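Local coordinates for protein JamJ (Lyngbya majuscula, PDB 5DOZ) that probably acts as an NADPH-dependent enoyl reductase of a polyketide synthase, of a kind linked to cyclopropane formation rather than plain double-bond reduction, at residues Thr141-Leu146 with Gln176-Glu181; Val158-Ala163 with Gln169-Leu174; Gln189-Leu194 with Lys200-Ser205. All blocks are in the same frame, centred on the assembly; numbering follows the deposited sequence.

Interaction 1. Residues Thr141-Leu146 with Gln176-Glu181. With NDP (NADPH dihydro-nicotinamide-adenine-dinucleotide phosphate), chain E.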
# COMPACT_ATOMS: atom_id res chain seq x y z
N THR A 141 2.99 -4.87 -0.53
CA THR A 141 2.63 -4.67 -1.93
C THR A 141 3.88 -4.62 -2.81
O THR A 141 3.95 -5.28 -3.85
CB THR A 141 1.79 -3.39 -2.15
OG1 THR A 141 0.64 -3.42 -1.29
CG2 THR A 141 1.33 -3.26 -3.61
N ALA A 142 4.87 -3.84 -2.38
CA ALA A 142 6.13 -3.71 -3.11
C ALA A 142 6.85 -5.04 -3.20
O ALA A 142 7.30 -5.43 -4.28
CB ALA A 142 7.02 -2.66 -2.47
N TYR A 143 6.92 -5.76 -2.08
CA TYR A 143 7.58 -7.06 -2.06
C TYR A 143 6.88 -8.05 -2.99
O TYR A 143 7.53 -8.66 -3.84
CB TYR A 143 7.68 -7.66 -0.65
CG TYR A 143 8.43 -8.98 -0.63
CD1 TYR A 143 7.79 -10.18 -0.98
CD2 TYR A 143 9.79 -9.03 -0.31
CE1 TYR A 143 8.47 -11.39 -0.99
CE2 TYR A 143 10.48 -10.25 -0.32
CZ TYR A 143 9.82 -11.42 -0.66
OH TYR A 143 10.49 -12.62 -0.67
N HIS A 144 5.56 -8.20 -2.84
CA HIS A 144 4.82 -9.16 -3.65
C HIS A 144 4.98 -8.87 -5.15
O HIS A 144 5.31 -9.76 -5.93
CB HIS A 144 3.34 -9.20 -3.26
CG HIS A 144 2.58 -10.32 -3.91
ND1 HIS A 144 2.81 -11.64 -3.62
CD2 HIS A 144 1.59 -10.30 -4.84
CE1 HIS A 144 2.00 -12.40 -4.35
NE2 HIS A 144 1.25 -11.60 -5.09
N GLY A 145 4.75 -7.61 -5.53
CA GLY A 145 4.87 -7.19 -6.92
C GLY A 145 6.25 -7.44 -7.51
O GLY A 145 6.39 -8.14 -8.51
N LEU A 146 7.27 -6.87 -6.86
CA LEU A 146 8.66 -6.95 -7.34
C LEU A 146 9.31 -8.33 -7.24
O LEU A 146 9.95 -8.77 -8.19
CB LEU A 146 9.53 -5.92 -6.61
CG LEU A 146 9.27 -4.43 -6.84
CD1 LEU A 146 10.07 -3.63 -5.82
CD2 LEU A 146 9.62 -4.03 -8.26
N GLN A 176 16.57 -0.96 -4.51
CA GLN A 176 17.97 -0.58 -4.25
C GLN A 176 18.71 -1.62 -3.41
O GLN A 176 19.85 -1.97 -3.72
CB GLN A 176 18.05 0.80 -3.58
CG GLN A 176 17.62 1.96 -4.48
CD GLN A 176 17.83 3.32 -3.84
OE1 GLN A 176 17.49 3.53 -2.67
NE2 GLN A 176 18.40 4.24 -4.60
N PHE A 177 18.05 -2.11 -2.36
CA PHE A 177 18.62 -3.15 -1.50
C PHE A 177 18.82 -4.47 -2.26
O PHE A 177 19.69 -5.27 -1.91
CB PHE A 177 17.75 -3.36 -0.25
CG PHE A 177 18.24 -4.45 0.67
CD1 PHE A 177 19.53 -4.41 1.21
CD2 PHE A 177 17.41 -5.52 1.01
CE1 PHE A 177 19.98 -5.41 2.05
CE2 PHE A 177 17.85 -6.52 1.86
CZ PHE A 177 19.14 -6.47 2.38
N TRP A 178 18.02 -4.68 -3.30
CA TRP A 178 18.17 -5.86 -4.14
C TRP A 178 19.13 -5.65 -5.32
O TRP A 178 19.33 -6.55 -6.14
CB TRP A 178 16.80 -6.40 -4.59
CG TRP A 178 15.98 -6.95 -3.44
CD1 TRP A 178 16.45 -7.40 -2.24
CD2 TRP A 178 14.55 -7.10 -3.40
NE1 TRP A 178 15.40 -7.82 -1.45
CE2 TRP A 178 14.23 -7.65 -2.13
CE3 TRP A 178 13.51 -6.83 -4.30
CZ2 TRP A 178 12.91 -7.93 -1.74
CZ3 TRP A 178 12.20 -7.11 -3.91
CH2 TRP A 178 11.91 -7.65 -2.65
N GLY A 179 19.75 -4.47 -5.38
CA GLY A 179 20.80 -4.20 -6.36
C GLY A 179 20.33 -3.79 -7.75
O GLY A 179 21.13 -3.66 -8.67
N ALA A 180 19.02 -3.59 -7.89
CA ALA A 180 18.43 -3.12 -9.14
C ALA A 180 18.73 -1.64 -9.36
O ALA A 180 19.03 -0.91 -8.41
CB ALA A 180 16.92 -3.35 -9.14
N GLU A 181 18.65 -1.21 -10.62
CA GLU A 181 18.87 0.17 -11.01
C GLU A 181 17.52 0.89 -11.12
O GLU A 181 16.73 0.59 -12.01
CB GLU A 181 19.63 0.22 -12.34
CG GLU A 181 20.18 1.60 -12.70
CD GLU A 181 20.94 1.63 -14.01
OE1 GLU A 181 21.79 0.74 -14.25
OE2 GLU A 181 20.69 2.55 -14.81
PA NDP E . -0.36 7.52 -2.34
O1A NDP E . -1.55 8.45 -2.24
O2A NDP E . 0.69 7.53 -1.27
O5B NDP E . 0.40 7.81 -3.73
C5B NDP E . -0.21 8.53 -4.79
C4B NDP E . 0.91 9.21 -5.56
O4B NDP E . 0.51 9.38 -6.92
C3B NDP E . 1.25 10.60 -5.03
O3B NDP E . 2.34 10.58 -4.11
C2B NDP E . 1.67 11.35 -6.27
O2B NDP E . 3.08 11.29 -6.36
C1B NDP E . 1.11 10.56 -7.45
N9A NDP E . 0.10 11.34 -8.18
C8A NDP E . -0.89 12.07 -7.65
N7A NDP E . -1.64 12.64 -8.62
C5A NDP E . -1.11 12.26 -9.81
C6A NDP E . -1.41 12.50 -11.24
N6A NDP E . -2.45 13.27 -11.61
N1A NDP E . -0.61 11.91 -12.16
C2A NDP E . 0.43 11.13 -11.81
N3A NDP E . 0.75 10.87 -10.53
C4A NDP E . 0.03 11.40 -9.51
O3 NDP E . -0.90 6.03 -2.59
PN NDP E . -0.08 4.66 -2.38
O1N NDP E . 1.37 4.87 -2.68
O2N NDP E . -0.49 4.05 -1.06
O5D NDP E . -0.69 3.71 -3.54
C5D NDP E . -0.62 4.08 -4.93
C4D NDP E . -1.72 3.37 -5.72
O4D NDP E . -1.65 1.95 -5.52
C3D NDP E . -3.11 3.78 -5.29
O3D NDP E . -3.91 3.85 -6.47
C2D NDP E . -3.58 2.64 -4.40
O2D NDP E . -5.01 2.50 -4.33
C1D NDP E . -2.89 1.44 -5.03
N1N NDP E . -2.64 0.37 -4.07
C2N NDP E . -2.95 -0.88 -4.44
C3N NDP E . -2.50 -1.99 -3.72
C7N NDP E . -2.66 -3.36 -4.30
O7N NDP E . -2.74 -4.34 -3.58
N7N NDP E . -2.70 -3.49 -5.63
C4N NDP E . -2.00 -1.80 -2.31
C5N NDP E . -1.60 -0.42 -2.07
C6N NDP E . -2.01 0.62 -2.91
P2B NDP E . 3.90 12.37 -7.21
O1X NDP E . 3.52 13.71 -6.60
O2X NDP E . 5.31 11.95 -6.96
O3X NDP E . 3.43 12.18 -8.63

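Interaction 2. Residues Val158-Ala163 with Gln169-Leu174. With NDP (NADPH dihydro-nicotinamide-adenine-dinucleotide phosphate), chain E.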
# COMPACT_ATOMS: atom_id res chain seq x y z
N VAL A 158 14.59 -1.03 -13.13
CA VAL A 158 13.18 -0.96 -12.74
C VAL A 158 12.67 0.48 -12.74
O VAL A 158 13.34 1.39 -12.25
CB VAL A 158 12.91 -1.64 -11.36
CG1 VAL A 158 13.71 -0.98 -10.24
CG2 VAL A 158 11.43 -1.65 -11.03
N LEU A 159 11.49 0.68 -13.33
CA LEU A 159 10.81 1.97 -13.24
C LEU A 159 9.71 1.91 -12.18
O LEU A 159 8.85 1.03 -12.21
CB LEU A 159 10.23 2.39 -14.60
CG LEU A 159 9.24 3.57 -14.63
CD1 LEU A 159 9.94 4.89 -14.32
CD2 LEU A 159 8.52 3.65 -15.97
N ILE A 160 9.76 2.87 -11.26
CA ILE A 160 8.71 3.03 -10.25
C ILE A 160 8.05 4.39 -10.42
O ILE A 160 8.69 5.43 -10.24
CB ILE A 160 9.28 2.89 -8.81
CG1 ILE A 160 9.98 1.53 -8.63
CG2 ILE A 160 8.16 3.05 -7.78
CD1 ILE A 160 10.97 1.49 -7.49
N HIS A 161 6.76 4.38 -10.77
CA HIS A 161 5.98 5.61 -10.97
C HIS A 161 5.48 6.22 -9.67
O HIS A 161 5.26 5.51 -8.69
CB HIS A 161 4.79 5.34 -11.90
CG HIS A 161 5.09 5.49 -13.35
ND1 HIS A 161 5.77 6.58 -13.86
CD2 HIS A 161 4.79 4.71 -14.42
CE1 HIS A 161 5.89 6.45 -15.17
NE2 HIS A 161 5.30 5.33 -15.54
N ALA A 162 5.28 7.54 -9.66
CA ALA A 162 4.69 8.23 -8.50
C ALA A 162 5.37 7.76 -7.20
O ALA A 162 4.71 7.39 -6.22
CB ALA A 162 3.19 7.99 -8.47
N ALA A 163 6.70 7.81 -7.22
CA ALA A 163 7.53 7.10 -6.24
C ALA A 163 7.66 7.82 -4.90
O ALA A 163 8.38 7.36 -4.01
CB ALA A 163 8.90 6.81 -6.85
N GLN A 169 7.61 4.51 -2.39
CA GLN A 169 8.73 4.67 -1.46
C GLN A 169 9.27 3.34 -0.95
O GLN A 169 10.49 3.18 -0.80
CB GLN A 169 8.33 5.58 -0.29
CG GLN A 169 8.32 7.06 -0.65
CD GLN A 169 9.72 7.64 -0.72
OE1 GLN A 169 10.40 7.74 0.30
NE2 GLN A 169 10.16 8.01 -1.91
N ALA A 170 8.38 2.39 -0.68
CA ALA A 170 8.81 1.06 -0.24
C ALA A 170 9.53 0.33 -1.37
O ALA A 170 10.61 -0.25 -1.17
CB ALA A 170 7.63 0.25 0.26
N ALA A 171 8.95 0.38 -2.57
CA ALA A 171 9.54 -0.24 -3.76
C ALA A 171 10.95 0.31 -4.04
O ALA A 171 11.84 -0.44 -4.41
CB ALA A 171 8.63 -0.05 -4.96
N ILE A 172 11.14 1.62 -3.85
CA ILE A 172 12.46 2.24 -3.93
C ILE A 172 13.43 1.50 -3.01
O ILE A 172 14.43 0.97 -3.47
CB ILE A 172 12.42 3.75 -3.59
CG1 ILE A 172 11.85 4.55 -4.76
CG2 ILE A 172 13.82 4.26 -3.25
CD1 ILE A 172 11.46 5.97 -4.40
N GLN A 173 13.13 1.47 -1.71
CA GLN A 173 13.97 0.78 -0.73
C GLN A 173 14.27 -0.67 -1.11
O GLN A 173 15.40 -1.12 -1.01
CB GLN A 173 13.34 0.82 0.66
CG GLN A 173 13.55 2.12 1.41
CD GLN A 173 13.30 1.99 2.90
OE1 GLN A 173 14.01 1.26 3.59
NE2 GLN A 173 12.29 2.69 3.40
N LEU A 174 13.24 -1.39 -1.55
CA LEU A 174 13.42 -2.79 -1.93
C LEU A 174 14.30 -2.95 -3.16
O LEU A 174 15.24 -3.74 -3.15
CB LEU A 174 12.07 -3.49 -2.10
CG LEU A 174 11.29 -3.78 -0.80
CD1 LEU A 174 9.97 -4.45 -1.12
CD2 LEU A 174 12.10 -4.64 0.16
PA NDP E . -0.36 7.52 -2.34
O1A NDP E . -1.55 8.45 -2.24
O2A NDP E . 0.69 7.53 -1.27
O5B NDP E . 0.40 7.81 -3.73
C5B NDP E . -0.21 8.53 -4.79
C4B NDP E . 0.91 9.21 -5.56
O4B NDP E . 0.51 9.38 -6.92
C3B NDP E . 1.25 10.60 -5.03
O3B NDP E . 2.34 10.58 -4.11
C2B NDP E . 1.67 11.35 -6.27
O2B NDP E . 3.08 11.29 -6.36
C1B NDP E . 1.11 10.56 -7.45
N9A NDP E . 0.10 11.34 -8.18
C8A NDP E . -0.89 12.07 -7.65
N7A NDP E . -1.64 12.64 -8.62
C5A NDP E . -1.11 12.26 -9.81
C6A NDP E . -1.41 12.50 -11.24
N6A NDP E . -2.45 13.27 -11.61
N1A NDP E . -0.61 11.91 -12.16
C2A NDP E . 0.43 11.13 -11.81
N3A NDP E . 0.75 10.87 -10.53
C4A NDP E . 0.03 11.40 -9.51
O3 NDP E . -0.90 6.03 -2.59
PN NDP E . -0.08 4.66 -2.38
O1N NDP E . 1.37 4.87 -2.68
O2N NDP E . -0.49 4.05 -1.06
O5D NDP E . -0.69 3.71 -3.54
C5D NDP E . -0.62 4.08 -4.93
C4D NDP E . -1.72 3.37 -5.72
O4D NDP E . -1.65 1.95 -5.52
C3D NDP E . -3.11 3.78 -5.29
O3D NDP E . -3.91 3.85 -6.47
C2D NDP E . -3.58 2.64 -4.40
O2D NDP E . -5.01 2.50 -4.33
C1D NDP E . -2.89 1.44 -5.03
N1N NDP E . -2.64 0.37 -4.07
C2N NDP E . -2.95 -0.88 -4.44
C3N NDP E . -2.50 -1.99 -3.72
C7N NDP E . -2.66 -3.36 -4.30
O7N NDP E . -2.74 -4.34 -3.58
N7N NDP E . -2.70 -3.49 -5.63
C4N NDP E . -2.00 -1.80 -2.31
C5N NDP E . -1.60 -0.42 -2.07
C6N NDP E . -2.01 0.62 -2.91
P2B NDP E . 3.90 12.37 -7.21
O1X NDP E . 3.52 13.71 -6.60
O2X NDP E . 5.31 11.95 -6.96
O3X NDP E . 3.43 12.18 -8.63

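Interaction 3. Residues Gln189-Leu194 with Lys200-Ser205. With NDP (NADPH dihydro-nicotinamide-adenine-dinucleotide phosphate), chain E.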
# COMPACT_ATOMS: atom_id res chain seq x y z
N GLN A 189 8.08 19.47 -7.50
CA GLN A 189 8.48 19.92 -6.17
C GLN A 189 8.92 18.80 -5.21
O GLN A 189 9.36 19.09 -4.10
CB GLN A 189 7.40 20.81 -5.53
CG GLN A 189 7.32 22.22 -6.12
CD GLN A 189 8.61 23.02 -5.95
OE1 GLN A 189 9.30 22.93 -4.93
NE2 GLN A 189 8.94 23.83 -6.96
N LYS A 190 8.82 17.55 -5.65
CA LYS A 190 9.31 16.42 -4.86
C LYS A 190 10.61 15.83 -5.41
O LYS A 190 11.18 14.90 -4.82
CB LYS A 190 8.24 15.32 -4.78
CG LYS A 190 6.94 15.75 -4.12
CD LYS A 190 5.97 14.59 -4.10
CE LYS A 190 4.58 15.00 -3.66
NZ LYS A 190 3.69 13.81 -3.57
N MET A 191 11.08 16.36 -6.54
CA MET A 191 12.21 15.79 -7.26
C MET A 191 13.53 15.82 -6.49
O MET A 191 14.29 14.84 -6.53
CB MET A 191 12.37 16.44 -8.64
CG MET A 191 11.33 15.99 -9.65
SD MET A 191 11.44 16.83 -11.24
CE MET A 191 9.98 16.20 -12.05
N ALA A 192 13.80 16.92 -5.79
CA ALA A 192 15.02 17.04 -5.00
C ALA A 192 15.11 15.97 -3.91
O ALA A 192 16.11 15.27 -3.81
CB ALA A 192 15.15 18.44 -4.40
N VAL A 193 14.04 15.83 -3.13
CA VAL A 193 13.99 14.84 -2.05
C VAL A 193 14.28 13.41 -2.53
O VAL A 193 15.01 12.66 -1.87
CB VAL A 193 12.66 14.91 -1.27
CG1 VAL A 193 12.54 13.76 -0.27
CG2 VAL A 193 12.54 16.24 -0.54
N LEU A 194 13.73 13.04 -3.69
CA LEU A 194 13.97 11.71 -4.26
C LEU A 194 15.39 11.56 -4.82
O LEU A 194 16.01 10.51 -4.72
CB LEU A 194 12.90 11.34 -5.29
CG LEU A 194 11.64 10.67 -4.71
CD1 LEU A 194 10.76 11.66 -3.95
CD2 LEU A 194 10.84 9.98 -5.80
N LYS A 200 19.51 8.20 -9.05
CA LYS A 200 20.20 8.87 -10.16
C LYS A 200 19.26 9.39 -11.24
O LYS A 200 19.52 10.43 -11.86
CB LYS A 200 21.22 7.92 -10.79
CG LYS A 200 22.61 7.97 -10.18
CD LYS A 200 23.64 7.47 -11.19
CE LYS A 200 25.06 7.75 -10.74
NZ LYS A 200 26.05 7.39 -11.80
N HIS A 201 18.18 8.66 -11.48
CA HIS A 201 17.25 8.98 -12.56
C HIS A 201 15.85 9.34 -12.03
O HIS A 201 15.01 8.46 -11.79
CB HIS A 201 17.18 7.83 -13.56
CG HIS A 201 18.51 7.49 -14.17
ND1 HIS A 201 19.08 8.24 -15.18
CD2 HIS A 201 19.39 6.50 -13.89
CE1 HIS A 201 20.25 7.71 -15.51
NE2 HIS A 201 20.46 6.65 -14.74
N VAL A 202 15.63 10.64 -11.84
CA VAL A 202 14.35 11.15 -11.35
C VAL A 202 13.68 11.99 -12.43
O VAL A 202 14.26 12.96 -12.94
CB VAL A 202 14.53 11.98 -10.05
CG1 VAL A 202 13.21 12.61 -9.63
CG2 VAL A 202 15.08 11.11 -8.93
N MET A 203 12.45 11.60 -12.78
CA MET A 203 11.72 12.25 -13.87
C MET A 203 10.32 12.68 -13.41
O MET A 203 10.00 12.61 -12.22
CB MET A 203 11.67 11.33 -15.10
CG MET A 203 13.06 11.04 -15.67
SD MET A 203 13.21 9.57 -16.70
CE MET A 203 13.07 8.25 -15.49
N ASN A 204 9.49 13.14 -14.36
CA ASN A 204 8.18 13.69 -14.03
C ASN A 204 7.04 12.67 -14.15
O ASN A 204 6.77 12.15 -15.23
CB ASN A 204 7.89 14.93 -14.89
CG ASN A 204 6.81 15.82 -14.30
OD1 ASN A 204 6.11 15.45 -13.35
ND2 ASN A 204 6.66 17.02 -14.86
N SER A 205 6.38 12.38 -13.03
CA SER A 205 5.23 11.47 -13.02
C SER A 205 3.99 12.09 -13.65
O SER A 205 3.03 11.38 -13.97
CB SER A 205 4.92 11.01 -11.59
OG SER A 205 4.60 12.11 -10.76
PA NDP E . -0.36 7.52 -2.34
O1A NDP E . -1.55 8.45 -2.24
O2A NDP E . 0.69 7.53 -1.27
O5B NDP E . 0.40 7.81 -3.73
C5B NDP E . -0.21 8.53 -4.79
C4B NDP E . 0.91 9.21 -5.56
O4B NDP E . 0.51 9.38 -6.92
C3B NDP E . 1.25 10.60 -5.03
O3B NDP E . 2.34 10.58 -4.11
C2B NDP E . 1.67 11.35 -6.27
O2B NDP E . 3.08 11.29 -6.36
C1B NDP E . 1.11 10.56 -7.45
N9A NDP E . 0.10 11.34 -8.18
C8A NDP E . -0.89 12.07 -7.65
N7A NDP E . -1.64 12.64 -8.62
C5A NDP E . -1.11 12.26 -9.81
C6A NDP E . -1.41 12.50 -11.24
N6A NDP E . -2.45 13.27 -11.61
N1A NDP E . -0.61 11.91 -12.16
C2A NDP E . 0.43 11.13 -11.81
N3A NDP E . 0.75 10.87 -10.53
C4A NDP E . 0.03 11.40 -9.51
O3 NDP E . -0.90 6.03 -2.59
PN NDP E . -0.08 4.66 -2.38
O1N NDP E . 1.37 4.87 -2.68
O2N NDP E . -0.49 4.05 -1.06
O5D NDP E . -0.69 3.71 -3.54
C5D NDP E . -0.62 4.08 -4.93
C4D NDP E . -1.72 3.37 -5.72
O4D NDP E . -1.65 1.95 -5.52
C3D NDP E . -3.11 3.78 -5.29
O3D NDP E . -3.91 3.85 -6.47
C2D NDP E . -3.58 2.64 -4.40
O2D NDP E . -5.01 2.50 -4.33
C1D NDP E . -2.89 1.44 -5.03
N1N NDP E . -2.64 0.37 -4.07
C2N NDP E . -2.95 -0.88 -4.44
C3N NDP E . -2.50 -1.99 -3.72
C7N NDP E . -2.66 -3.36 -4.30
O7N NDP E . -2.74 -4.34 -3.58
N7N NDP E . -2.70 -3.49 -5.63
C4N NDP E . -2.00 -1.80 -2.31
C5N NDP E . -1.60 -0.42 -2.07
C6N NDP E . -2.01 0.62 -2.91
P2B NDP E . 3.90 12.37 -7.21
O1X NDP E . 3.52 13.71 -6.60
O2X NDP E . 5.31 11.95 -6.96
O3X NDP E . 3.43 12.18 -8.63

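Interaction 1. Residues Thr141-Leu146 with Gln176-Glu181
Tyr143 and Trp178 meet ring to ring, the tyrosine coming from helix 136-149 and the tryptophan from just past the end of helix 166-177. The aromatic contact is made by the CD2-CE2 side of the tyrosine and the outer corner of the indole: Tyr143 CD2 lies 3.4 Å from Trp178 CH2, and Tyr143 CE2 lies 3.6 Å from Trp178 CZ2. Tyr143 CD2 comes at the edge of the indole, near its plane. The planes of the tyrosine ring and the indole six-membered ring stand 75° apart with centroids separated by 5.5 Å, an oblique pairing. Tyr147, one residue beyond 141-146, meets both rings and makes the pair part of a larger aromatic cluster.

The aliphatic part is smaller. Leu146 CB touches the same rim one corner further on, 4.0 Å from Trp178 CZ3, while the leucine also packs on Ala171 and Val158. With its CG turned anti to the carbonyl carbon (chi1 -67°), Trp178 sends the six-membered half of the indole toward helix 136-149.

Directly after the tryptophan, Gly179 has positive phi (83°) in the Schellman motif that ends helix 166-177, and Gly179 N bonds back to Gln176 O at 3.0 Å.

On helix 136-149, Thr141 OG1 sits 3.3 Å from C4N of the NADPH nicotinamide, the carbon that carries hydride, and is hydrogen-bonded to Ile137 O. Between the two segments only carbon atoms touch, so the contact relies on close fit rather than on directional bonds.

Interaction 2. Residues Val158-Ala163 with Gln169-Leu174
Ile160 pushes its CD1 methyl from strand 157-160 against the helix backbone at Ala171 and Ile172, 3.6 Å from Ala171 C and equally near Ile172 N. Because Ala171 offers only a methyl, Ile160 CD1 can come down onto the backbone itself; Ala171 CB flanks it at 3.8 Å. Chain shape makes this reach possible: CG1 of Ile160 is anti to the carbonyl carbon (chi1 -57°) and the chain is extended at chi2, carrying CD1 out to the helix. Phe227 of the neighbouring strand 223-228 touches both Ile160 and Ala171.

A second bump points the other way. Ile172 extends CD1 from the helix onto Ala163, where it rests 3.6 Å from Ala163 CB and also against the carbonyl oxygen. Strand 157-160 and helix 166-177 open the first beta-alpha-beta unit of the Rossmann-type parallel sheet, and the turn between them passes the dinucleotide: Ala162 CB sits 3.4 Å from O4B of the NADPH adenosine ribose.

Where the turn closes on the helix, Gln169 folds back over Ala163. Its chain is bent at chi2 (-77°), bringing CG and the amide around the carbonyl. Gln169 NE2 donates to Ala163 O at 2.8 Å in a nearly straight bond, the N-H...O angle being 167°; the oxygen lies in the amide plane, and the donor is tilted somewhat from the carbonyl plane. Gln169 OE1 is hydrogen-bonded to Gln197, so both ends of the amide are engaged and its rotation is fixed. A leucine in its place would probably leave the buried Ala163 carbonyl without this donor and Gln197 without its acceptor. Beyond the amide, Leu194 of helix 191-198 packs on Gln169 and on Ala163.

Interaction 3. Residues Gln189-Leu194 with Lys200-Ser205
Lys190 NZ is gripped by the cofactor and the protein together: it donates to O1X of the NADPH 2'-phosphate at 3.0 Å and is also hydrogen-bonded to Ser327 O, His329 O and Ser164 OG. Its side chain is extended beyond CG, which carries the ammonium out to the phosphate, with CD and CE lying along the same phosphate oxygen. The positive charge would be expected to favour the anionic 2'-phosphate, and so probably NADPH over NADH. From the other segment, Ser205 donates through OG to O3X, a second oxygen of that phosphate; the modelled separation is very short and its exact length doubtful. Chi1 of Ser205 (61°) sets OG between the backbone N and the carbonyl carbon, facing the phosphate.

Lys190 stands just before helix 191-198 and Ser205 just after strand 201-204, in the beta-alpha-beta unit that begins with strand 181-186; strand 201-204 is the outermost at one side of the parallel Rossmann-type sheet. A phosphate held beyond the second strand is the usual position for the 2'-phosphate in NADP-binding Rossmann folds.

The helix packs on the edge strand chiefly through aliphatic side chains. Met191 lies across Val202 at a slant, with CG 3.9 Å from Val202 CG1, and its straight chain runs on until CE reaches the next two residues of the strand. There Met191 CE is 3.6 Å from Met203 O and 3.7 Å from Asn204 CB, while the polar end of Asn204 is turned to Arg206, whose N is bonded to OD1. The other methyl of Val202 serves the following helical turn, CG2 lying 4.2 Å from Leu194 CB. Thr186 of the adjoining strand 181-186 touches Met191, Leu194 and Val202 alike.

How the interactions relate
Each of the three contacts reaches a different part of the bound NADPH: interaction 1 the nicotinamide, interaction 2 the adenosine ribose, interaction 3 the 2'-phosphate. Interactions 1 and 2 share helix 166-177, with centres about 8 Å apart; the methyl of Ala142 packs between them, its CB 3.6 Å from Ala171 N, and Glu181 O lies 2.9 Å from Val158 N, probably a hydrogen bond joining adjacent strands. Interaction 2, nested within the loop that interaction 1 closes, meets interaction 3 through Leu194, whose CD2 is 3.9 Å from Ala163 CB. Interactions 1 and 3, with centres about 18 Å apart, touch barely, through Glu181 and His201.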